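PDB 1GKR: L-hydantoinase from Arthrobacter aurescens, which catalyses the zinc-dependent hydrolytic opening of hydantoin rings, favouring aryl over alkyl derivatives, with an enantioselectivity that depends on the substrate. Local coordinates for residues A[346-349]-A[350-354]; A[132-135]-A[136-139]; A[325-328]-A[329-332]. All blocks are in the same frame, centred on the assembly; numbering follows the deposited sequence.

All three contacts are local, each made within one continuous stretch, and all lie away from the dinuclear zinc site of the amidohydrolase TIM barrel, where His60, His62, the carboxylated Lys147, His183, His239 and Asp312 bind the metals. Contact 2, on helix 132-140, and contact 1, at the end of helix 341-350, sit on opposite sides of the chain's centre, with their own centres about 42 Å apart. Contact 3 occupies the loop between strand 313-314 and helix 341-350, so it precedes contact 1 in sequence; even so, their nearest atoms are about 19 Å apart. Between contacts 2 and 3 the nearest atoms are about 25 Å apart.

Contact 1: A[346-349]-A[350-354]; sequences LTNG and VNKGR
Asn348 and Lys352 run side by side and point the same way, one turn apart at the end of helix 341-350. The ammonium NZ of Lys352 donates to OD1 of Asn348 at 3.0 Å, in the plane of the amide and on a lone pair of the oxygen. Two torsions of the lysine bring this about. With CG anti to the backbone N (chi1 -156°), the chain starts out along Asn348, CD of Lys352 lying 3.9 Å from O of Asn348; a bend at chi3 (-75°) then turns CE and NZ to OD1. The other arm of the amide, ND2, is turned to weak bonds with Asn269 and the carbonyl of Met344.

Arg354 turns the edge of its guanidinium to the main-chain O of Asn348. Its CG stands between its own backbone N and carbonyl carbon, and the chain bends at chi2 and again at chi3, which wraps it round that oxygen: CG, CD and NH1 of Arg354 each lie 3.5 Å from Asn348 O, NH1 as a weak hydrogen bond. Trp298 gives the guanidinium a cation-pi partner. Separately, CD1 of Leu346 touches CG2 of Val350 at 4.1 Å, the two chains parallel and both resting on Leu360 of helix 357-372.

The backbone shows how the helix stops. Asn351 N reaches back five residues to Leu346 O at 2.8 Å, with a nearly straight N-H...O angle of 177°, which marks a wider pi-type turn. A type I beta turn follows from Val350 to Gly353, and Gly349 O takes weak bonds from the N atoms of Lys352 and Arg354.

Main-chain carbonyls at the helix C-terminus thus meet backbone N-H groups and, weakly, the Arg354 guanidinium, while Lys352 binds the Asn348 side chain. The two positive charges probably offset the partial negative charge of this end, and the polar bonds tie the exit loop back to the last turn.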
loop_
_atom_site.group_PDB
_atom_site.type_symbol
_atom_site.label_atom_id
_atom_site.label_comp_id
_atom_site.label_asym_id
_atom_site.label_seq_id
_atom_site.Cartn_x
_atom_site.Cartn_y
_atom_site.Cartn_z
ATOM N N LEU A 346 -13.246 25.809 19.729
ATOM C CA LEU A 346 -14.581 25.725 20.294
ATOM C C LEU A 346 -15.583 26.374 19.337
ATOM O O LEU A 346 -16.635 25.816 19.044
ATOM C CB LEU A 346 -14.594 26.465 21.623
ATOM C CG LEU A 346 -14.753 25.693 22.930
ATOM C CD1 LEU A 346 -14.206 24.287 22.826
ATOM C CD2 LEU A 346 -14.060 26.493 24.021
ATOM N N THR A 347 -15.227 27.552 18.838
ATOM C CA THR A 347 -16.080 28.313 17.938
ATOM C C THR A 347 -16.319 27.713 16.555
ATOM O O THR A 347 -17.463 27.501 16.165
ATOM C CB THR A 347 -15.523 29.748 17.761
ATOM O OG1 THR A 347 -15.666 30.463 18.992
ATOM C CG2 THR A 347 -16.257 30.491 16.667
ATOM N N ASN A 348 -15.254 27.442 15.813
ATOM C CA ASN A 348 -15.403 26.911 14.466
ATOM C C ASN A 348 -15.387 25.402 14.364
ATOM O O ASN A 348 -15.576 24.846 13.275
ATOM C CB ASN A 348 -14.317 27.486 13.576
ATOM C CG ASN A 348 -14.314 28.994 13.586
ATOM O OD1 ASN A 348 -15.258 29.630 13.119
ATOM N ND2 ASN A 348 -13.258 29.577 14.137
ATOM N N GLY A 349 -15.141 24.742 15.492
ATOM C CA GLY A 349 -15.119 23.293 15.516
ATOM C C GLY A 349 -16.337 22.733 16.238
ATOM O O GLY A 349 -17.268 22.212 15.612
ATOM N N VAL A 350 -16.344 22.856 17.560
ATOM C CA VAL A 350 -17.441 22.343 18.362
ATOM C C VAL A 350 -18.777 23.001 18.060
ATOM O O VAL A 350 -19.719 22.318 17.663
ATOM C CB VAL A 350 -17.144 22.474 19.866
ATOM C CG1 VAL A 350 -18.358 22.048 20.668
ATOM C CG2 VAL A 350 -15.950 21.602 20.231
ATOM N N ASN A 351 -18.860 24.318 18.236
ATOM C CA ASN A 351 -20.107 25.046 17.993
ATOM C C ASN A 351 -20.541 25.118 16.545
ATOM O O ASN A 351 -21.561 25.724 16.230
ATOM C CB ASN A 351 -20.020 26.474 18.516
ATOM C CG ASN A 351 -20.209 26.556 20.003
ATOM O OD1 ASN A 351 -20.622 25.584 20.641
ATOM N ND2 ASN A 351 -19.921 27.727 20.575
ATOM N N LYS A 352 -19.772 24.519 15.653
ATOM C CA LYS A 352 -20.131 24.571 14.251
ATOM C C LYS A 352 -20.368 23.147 13.794
ATOM O O LYS A 352 -20.528 22.874 12.608
ATOM C CB LYS A 352 -19.014 25.247 13.460
ATOM C CG LYS A 352 -19.467 25.853 12.170
ATOM C CD LYS A 352 -18.522 26.940 11.711
ATOM C CE LYS A 352 -18.716 28.201 12.531
ATOM N NZ LYS A 352 -18.003 29.368 11.926
ATOM N N GLY A 353 -20.375 22.245 14.771
ATOM C CA GLY A 353 -20.643 20.843 14.523
ATOM C C GLY A 353 -19.620 19.979 13.831
ATOM O O GLY A 353 -19.912 18.819 13.569
ATOM N N ARG A 354 -18.436 20.494 13.517
ATOM C CA ARG A 354 -17.456 19.635 12.855
ATOM C C ARG A 354 -16.373 19.037 13.767
ATOM O O ARG A 354 -15.398 18.464 13.287
ATOM C CB ARG A 354 -16.826 20.358 11.658
ATOM C CG ARG A 354 -16.366 21.737 11.947
ATOM C CD ARG A 354 -16.765 22.654 10.816
ATOM N NE ARG A 354 -15.946 22.496 9.617
ATOM C CZ ARG A 354 -15.058 23.397 9.203
ATOM N NH1 ARG A 354 -14.868 24.522 9.901
ATOM N NH2 ARG A 354 -14.386 23.189 8.073
#

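Contact 2: A[132-135]-A[136-139]; sequences LPEI and RKMH
Glu134 lays its carboxylate obliquely across the outer half of Lys137, three residues further along helix 132-140. The lysine is extended beyond CG, whereas the glutamate folds back at chi2 (-56°), and this fold brings its acid to the lysine tip. NZ of Lys137 forms a salt bridge with OE2 of Glu134 at 3.0 Å, meeting the oxygen on its syn side but 23° out of the carboxylate plane. OE1 of Glu134 also lies 3.4 Å from CD of Lys137, yet its hydrogen bond goes to the backbone N of Leu103, so the two oxygens have separate tasks. Were Glu134 an alanine, the Lys137 ammonium would probably lose its countercharge and the Leu103 N-H this acceptor.

Met138 approaches the same residue from another side, its methyl CE 4.0 Å from CB of Glu134. Two regular i to i+4 backbone bonds run through this helical turn, Met138 N to Glu134 O and His139 N to Ile135 O, each 2.9 Å.

Around this helix, Lys137 and Met138 touch helix 103-116 through Leu103 and Phe106, Ile135 and Met138 pack on Phe146, and Leu132 and Arg136 lie against helix 163-176.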
loop_
_atom_site.group_PDB
_atom_site.type_symbol
_atom_site.label_atom_id
_atom_site.label_comp_id
_atom_site.label_asym_id
_atom_site.label_seq_id
_atom_site.Cartn_x
_atom_site.Cartn_y
_atom_site.Cartn_z
ATOM N N LEU A 132 25.219 17.194 21.054
ATOM C CA LEU A 132 24.760 15.854 21.395
ATOM C C LEU A 132 24.860 15.453 22.875
ATOM O O LEU A 132 23.897 14.963 23.460
ATOM C CB LEU A 132 25.484 14.833 20.520
ATOM C CG LEU A 132 24.790 13.485 20.384
ATOM C CD1 LEU A 132 23.335 13.683 20.037
ATOM C CD2 LEU A 132 25.468 12.695 19.290
ATOM N N PRO A 133 26.022 15.658 23.504
ATOM C CA PRO A 133 26.158 15.286 24.919
ATOM C C PRO A 133 25.347 16.098 25.919
ATOM O O PRO A 133 25.166 15.666 27.056
ATOM C CB PRO A 133 27.659 15.398 25.162
ATOM C CG PRO A 133 28.075 16.456 24.191
ATOM C CD PRO A 133 27.314 16.087 22.946
ATOM N N GLU A 134 24.864 17.266 25.513
ATOM C CA GLU A 134 24.067 18.090 26.420
ATOM C C GLU A 134 22.664 17.508 26.599
ATOM O O GLU A 134 22.005 17.742 27.617
ATOM C CB GLU A 134 23.940 19.521 25.889
ATOM C CG GLU A 134 25.215 20.323 25.926
ATOM C CD GLU A 134 25.818 20.403 27.317
ATOM O OE1 GLU A 134 25.126 20.850 28.266
ATOM O OE2 GLU A 134 26.995 20.021 27.457
ATOM N N ILE A 135 22.208 16.757 25.600
ATOM C CA ILE A 135 20.881 16.162 25.639
ATOM C C ILE A 135 20.661 15.288 26.860
ATOM O O ILE A 135 19.655 15.424 27.552
ATOM C CB ILE A 135 20.615 15.350 24.368
ATOM C CG1 ILE A 135 20.384 16.322 23.208
ATOM C CG2 ILE A 135 19.414 14.424 24.570
ATOM C CD1 ILE A 135 20.351 15.684 21.863
ATOM N N ARG A 136 21.600 14.392 27.121
ATOM C CA ARG A 136 21.510 13.513 28.274
ATOM C C ARG A 136 21.410 14.359 29.543
ATOM O O ARG A 136 20.649 14.046 30.459
ATOM C CB ARG A 136 22.761 12.651 28.330
ATOM C CG ARG A 136 22.505 11.178 28.388
ATOM C CD ARG A 136 21.949 10.792 29.727
ATOM N NE ARG A 136 21.546 9.393 29.715
ATOM C CZ ARG A 136 20.827 8.810 30.669
ATOM N NH1 ARG A 136 20.425 9.507 31.731
ATOM N NH2 ARG A 136 20.496 7.529 30.544
ATOM N N LYS A 137 22.184 15.443 29.581
ATOM C CA LYS A 137 22.220 16.345 30.730
ATOM C C LYS A 137 20.888 17.032 31.007
ATOM O O LYS A 137 20.431 17.094 32.158
ATOM C CB LYS A 137 23.279 17.431 30.527
ATOM C CG LYS A 137 24.719 16.952 30.373
ATOM C CD LYS A 137 25.652 18.160 30.346
ATOM C CE LYS A 137 27.088 17.781 30.014
ATOM N NZ LYS A 137 27.998 18.964 30.109
ATOM N N MET A 138 20.284 17.577 29.950
ATOM C CA MET A 138 19.008 18.266 30.095
ATOM C C MET A 138 17.908 17.271 30.466
ATOM O O MET A 138 17.015 17.586 31.264
ATOM C CB MET A 138 18.665 19.032 28.809
ATOM C CG MET A 138 19.565 20.220 28.591
ATOM S SD MET A 138 19.163 21.268 27.191
ATOM C CE MET A 138 20.102 20.487 25.882
ATOM N N HIS A 139 17.988 16.070 29.897
ATOM C CA HIS A 139 17.025 15.020 30.198
ATOM C C HIS A 139 17.023 14.788 31.704
ATOM O O HIS A 139 15.959 14.791 32.343
ATOM C CB HIS A 139 17.408 13.715 29.500
ATOM C CG HIS A 139 16.534 12.559 29.873
ATOM N ND1 HIS A 139 15.209 12.480 29.507
ATOM C CD2 HIS A 139 16.784 11.455 30.616
ATOM C CE1 HIS A 139 14.680 11.378 30.010
ATOM N NE2 HIS A 139 15.614 10.739 30.689
#

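Contact 3: A[325-328]-A[329-332]; sequences WKDV and WKAG
This is a tight local turn in the loop between strand 313-314 and helix 341-350, where Val328 packs against the ring of the residue that follows it, Trp329. The evidence is a CH-pi contact: CG1 of Val328 stands 3.6 Å from the centroid of the five-membered ring of Trp329, 9° off the ring normal, so the methyl sits over the centre of the five-membered ring. CG1 is placed there because it lies between the backbone N and the carbonyl carbon of its own residue (chi1 85°).

Two backbone bonds close the turn in 3-10 fashion. Lys330 N donates to Asp327 O at 3.0 Å and Ala331 N to Val328 O at 3.1 Å. Val328 O receives Lys283 NZ as well, so two donors hold this carbonyl.

Asp327 and Lys330 cross obliquely, the Asp327 carboxylate lying alongside the lysine methylenes, with OD1 of Asp327 3.4 Å from CG of Lys330. Their charged ends stay apart, OD2 of Asp327 being 4.7 Å from NZ of Lys330. The pair may therefore attract through space, but it makes no direct salt bridge.

The indole is fixed from outside by NE1 bonding to Gly202 O and by a cation-pi contact with Lys198, and it touches Gln194 and Ile197. Val328 rests on Met205 and Tyr208, and a backbone bond joins it to Lys203. Aromatic, apolar and backbone contacts together thus attach this loop to the region of helices 187-199 and 205-211.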
loop_
_atom_site.group_PDB
_atom_site.type_symbol
_atom_site.label_atom_id
_atom_site.label_comp_id
_atom_site.label_asym_id
_atom_site.label_seq_id
_atom_site.Cartn_x
_atom_site.Cartn_y
_atom_site.Cartn_z
ATOM N N TRP A 325 3.406 43.565 3.817
ATOM C CA TRP A 325 2.301 43.926 2.936
ATOM C C TRP A 325 2.761 44.217 1.515
ATOM O O TRP A 325 2.078 43.867 0.554
ATOM C CB TRP A 325 1.570 45.154 3.461
ATOM C CG TRP A 325 0.781 44.911 4.693
ATOM C CD1 TRP A 325 1.069 45.359 5.946
ATOM C CD2 TRP A 325 -0.438 44.163 4.803
ATOM N NE1 TRP A 325 0.103 44.937 6.836
ATOM C CE2 TRP A 325 -0.832 44.200 6.161
ATOM C CE3 TRP A 325 -1.234 43.462 3.889
ATOM C CZ2 TRP A 325 -1.985 43.563 6.627
ATOM C CZ3 TRP A 325 -2.389 42.823 4.355
ATOM C CH2 TRP A 325 -2.748 42.881 5.712
ATOM N N LYS A 326 3.921 44.852 1.388
ATOM C CA LYS A 326 4.449 45.216 0.076
ATOM C C LYS A 326 5.461 44.208 -0.462
ATOM O O LYS A 326 5.535 43.970 -1.667
ATOM C CB LYS A 326 5.091 46.605 0.151
ATOM C CG LYS A 326 4.210 47.671 0.804
ATOM C CD LYS A 326 5.017 48.918 1.163
ATOM C CE LYS A 326 4.219 49.859 2.070
ATOM N NZ LYS A 326 5.028 51.028 2.557
ATOM N N ASP A 327 6.250 43.631 0.434
ATOM C CA ASP A 327 7.252 42.642 0.047
ATOM C C ASP A 327 7.247 41.540 1.109
ATOM O O ASP A 327 7.795 41.714 2.205
ATOM C CB ASP A 327 8.632 43.295 -0.047
ATOM C CG ASP A 327 9.721 42.309 -0.423
ATOM O OD1 ASP A 327 9.903 41.332 0.327
ATOM O OD2 ASP A 327 10.396 42.504 -1.459
ATOM N N VAL A 328 6.619 40.415 0.766
ATOM C CA VAL A 328 6.475 39.265 1.656
ATOM C C VAL A 328 7.783 38.742 2.264
ATOM O O VAL A 328 7.827 38.377 3.437
ATOM C CB VAL A 328 5.759 38.096 0.918
ATOM C CG1 VAL A 328 6.766 37.255 0.117
ATOM C CG2 VAL A 328 5.012 37.248 1.911
ATOM N N TRP A 329 8.846 38.716 1.466
ATOM C CA TRP A 329 10.128 38.217 1.932
ATOM C C TRP A 329 10.725 39.043 3.070
ATOM O O TRP A 329 11.766 38.678 3.614
ATOM C CB TRP A 329 11.133 38.162 0.778
ATOM C CG TRP A 329 10.574 37.550 -0.459
ATOM C CD1 TRP A 329 10.241 38.193 -1.612
ATOM C CD2 TRP A 329 10.188 36.183 -0.638
ATOM N NE1 TRP A 329 9.661 37.314 -2.499
ATOM C CE2 TRP A 329 9.615 36.073 -1.923
ATOM C CE3 TRP A 329 10.264 35.039 0.169
ATOM C CZ2 TRP A 329 9.124 34.871 -2.421
ATOM C CZ3 TRP A 329 9.777 33.845 -0.322
ATOM C CH2 TRP A 329 9.210 33.768 -1.607
ATOM N N LYS A 330 10.080 40.140 3.456
ATOM C CA LYS A 330 10.635 40.967 4.528
ATOM C C LYS A 330 9.848 40.901 5.821
ATOM O O LYS A 330 10.072 41.690 6.739
ATOM C CB LYS A 330 10.760 42.417 4.071
ATOM C CG LYS A 330 11.742 42.570 2.921
ATOM C CD LYS A 330 12.060 44.036 2.638
ATOM C CE LYS A 330 12.950 44.165 1.377
ATOM N NZ LYS A 330 13.082 45.610 0.874
ATOM N N ALA A 331 8.919 39.957 5.885
ATOM C CA ALA A 331 8.119 39.769 7.079
ATOM C C ALA A 331 8.577 38.451 7.695
ATOM O O ALA A 331 8.916 37.506 6.973
ATOM C CB ALA A 331 6.648 39.714 6.713
ATOM N N GLY A 332 8.616 38.391 9.023
ATOM C CA GLY A 332 9.035 37.162 9.679
ATOM C C GLY A 332 7.893 36.186 9.892
ATOM O O GLY A 332 6.726 36.558 9.836
#